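PDB 2FNA: conserved hypothetical protein from Sulfolobus solfataricus, which binds ADP and magnesium and is thought to be an archaeal AAA+ ATPase that hydrolyses ATP, with a predicted C-terminal winged-helix domain. Local coordinates for residues K90-L95 / Q133-N138. Sequence-based numbering, arbitrary orientation.
Sequences KRLPSL and QASKDN
The methyl of Ala134 fits against the turn of 92-95, its CB 3.6 Å from Leu95 CA and 3.9 Å from Leu95 CB. Leu95 CA and Ala134 CA are 5.0 Å apart, and a residue as small as alanine suits so close an approach. Leu92 reaches over the peptide that joins Ala134 to Ser135, and leucine's fork suits the place: CD2 lies 3.6 Å from Ala134 O, while CD1 meets Ser135 CB at 3.9 Å. Its CG stands anti to its own carbonyl carbon (chi1 -70°), which carries the forked end across to the loop. Ser94 OG comes within 3.2 Å of Ala134 O, but the angle is poor; no hydrogen bond crosses here, and van der Waals contact joins the segments. An alanine at Leu92 lacks CG and both methyls, which would probably open a gap beside Ser135 and strip apolar cover from the Ala134 carbonyl. Behind this layer, Leu95 N donates to Leu92 O (2.8 Å), closing the turn, and the Leu95 side chain packs on Leu88 and Phe131, from the two flanking helices. The pairing thus joins the turn after helix 74-91 to the loop between helix 124-133 and strand 139-144, a helix-to-strand connection of the parallel-sheet P-loop NTPase fold.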
loop_
_atom_site.group_PDB
_atom_site.type_symbol
_atom_site.label_atom_id
_atom_site.label_comp_id
_atom_site.label_asym_id
_atom_site.label_seq_id
_atom_site.Cartn_x
_atom_site.Cartn_y
_atom_site.Cartn_z
ATOM N N LYS A 90 -13.971 -17.486 15.097
ATOM C CA LYS A 90 -14.723 -16.833 16.150
ATOM C C LYS A 90 -15.969 -16.135 15.608
ATOM O O LYS A 90 -17.008 -16.171 16.261
ATOM C CB LYS A 90 -13.851 -15.828 16.906
ATOM C CG LYS A 90 -12.740 -16.478 17.699
ATOM C CD LYS A 90 -11.915 -15.451 18.449
ATOM C CE LYS A 90 -11.064 -16.109 19.531
ATOM N NZ LYS A 90 -10.160 -15.130 20.209
ATOM N N ARG A 91 -15.880 -15.495 14.438
ATOM C CA ARG A 91 -17.071 -14.913 13.797
ATOM C C ARG A 91 -17.910 -15.939 13.037
ATOM O O ARG A 91 -19.126 -15.776 12.934
ATOM C CB ARG A 91 -16.722 -13.759 12.844
ATOM C CG ARG A 91 -17.924 -13.309 11.975
ATOM C CD ARG A 91 -18.098 -11.800 11.891
ATOM N NE ARG A 91 -19.381 -11.446 11.262
ATOM C CZ ARG A 91 -19.730 -10.209 10.902
ATOM N NH1 ARG A 91 -18.902 -9.185 11.112
ATOM N NH2 ARG A 91 -20.914 -9.994 10.330
ATOM N N LEU A 92 -17.280 -16.967 12.477
ATOM C CA LEU A 92 -18.003 -17.966 11.681
ATOM C C LEU A 92 -17.963 -19.353 12.329
ATOM O O LEU A 92 -17.223 -20.222 11.884
ATOM C CB LEU A 92 -17.463 -18.027 10.241
ATOM C CG LEU A 92 -17.721 -16.846 9.283
ATOM C CD1 LEU A 92 -17.103 -17.143 7.921
ATOM C CD2 LEU A 92 -19.202 -16.499 9.104
ATOM N N PRO A 93 -18.791 -19.571 13.375
ATOM C CA PRO A 93 -18.923 -20.872 14.037
ATOM C C PRO A 93 -18.821 -22.133 13.150
ATOM O O PRO A 93 -18.195 -23.107 13.572
ATOM C CB PRO A 93 -20.316 -20.782 14.666
ATOM C CG PRO A 93 -20.418 -19.364 15.066
ATOM C CD PRO A 93 -19.661 -18.568 14.024
ATOM N N SER A 94 -19.427 -22.123 11.961
ATOM C CA SER A 94 -19.443 -23.317 11.089
ATOM C C SER A 94 -18.192 -23.452 10.217
ATOM O O SER A 94 -18.108 -24.362 9.384
ATOM C CB SER A 94 -20.679 -23.317 10.183
ATOM O OG SER A 94 -20.675 -22.217 9.286
ATOM N N LEU A 95 -17.235 -22.545 10.389
ATOM C CA LEU A 95 -16.005 -22.598 9.603
ATOM C C LEU A 95 -15.089 -23.706 10.104
ATOM O O LEU A 95 -14.563 -24.477 9.311
ATOM C CB LEU A 95 -15.275 -21.262 9.657
ATOM C CG LEU A 95 -13.992 -21.115 8.827
ATOM C CD1 LEU A 95 -14.205 -21.584 7.412
ATOM C CD2 LEU A 95 -13.576 -19.688 8.836
ATOM N N GLN A 133 -18.642 -21.445 2.070
ATOM C CA GLN A 133 -19.574 -22.432 2.658
ATOM C C GLN A 133 -20.055 -22.060 4.063
ATOM O O GLN A 133 -21.206 -22.322 4.424
ATOM C CB GLN A 133 -18.953 -23.839 2.715
ATOM C CG GLN A 133 -19.544 -24.831 1.710
ATOM C CD GLN A 133 -18.936 -24.720 0.306
ATOM O OE1 GLN A 133 -18.569 -25.733 -0.300
ATOM N NE2 GLN A 133 -18.831 -23.491 -0.215
ATOM N N ALA A 134 -19.162 -21.453 4.843
ATOM C CA ALA A 134 -19.405 -21.135 6.243
ATOM C C ALA A 134 -20.175 -19.804 6.476
ATOM O O ALA A 134 -20.532 -19.480 7.612
ATOM C CB ALA A 134 -18.067 -21.109 6.991
ATOM N N SER A 135 -20.435 -19.054 5.408
ATOM C CA SER A 135 -20.934 -17.687 5.522
ATOM C C SER A 135 -22.166 -17.505 4.635
ATOM O O SER A 135 -22.158 -17.907 3.474
ATOM C CB SER A 135 -19.830 -16.698 5.111
ATOM O OG SER A 135 -20.074 -15.393 5.616
ATOM N N LYS A 136 -23.216 -16.904 5.188
ATOM C CA LYS A 136 -24.393 -16.502 4.409
ATOM C C LYS A 136 -24.102 -15.187 3.696
ATOM O O LYS A 136 -24.680 -14.888 2.652
ATOM C CB LYS A 136 -25.622 -16.335 5.332
ATOM N N ASP A 137 -23.174 -14.427 4.256
ATOM C CA ASP A 137 -22.831 -13.088 3.775
ATOM C C ASP A 137 -21.515 -13.106 2.989
ATOM O O ASP A 137 -20.797 -14.102 3.011
ATOM C CB ASP A 137 -22.704 -12.159 4.986
ATOM C CG ASP A 137 -23.951 -12.192 5.886
ATOM O OD1 ASP A 137 -25.035 -11.834 5.385
ATOM O OD2 ASP A 137 -23.846 -12.581 7.075
ATOM N N ASN A 138 -21.220 -12.015 2.282
ATOM C CA ASN A 138 -19.915 -11.830 1.641
ATOM C C ASN A 138 -18.803 -11.899 2.692
ATOM O O ASN A 138 -18.967 -11.415 3.813
ATOM C CB ASN A 138 -19.821 -10.461 0.932
ATOM C CG ASN A 138 -20.620 -10.393 -0.354
ATOM O OD1 ASN A 138 -21.051 -11.403 -0.879
ATOM N ND2 ASN A 138 -20.811 -9.187 -0.866
#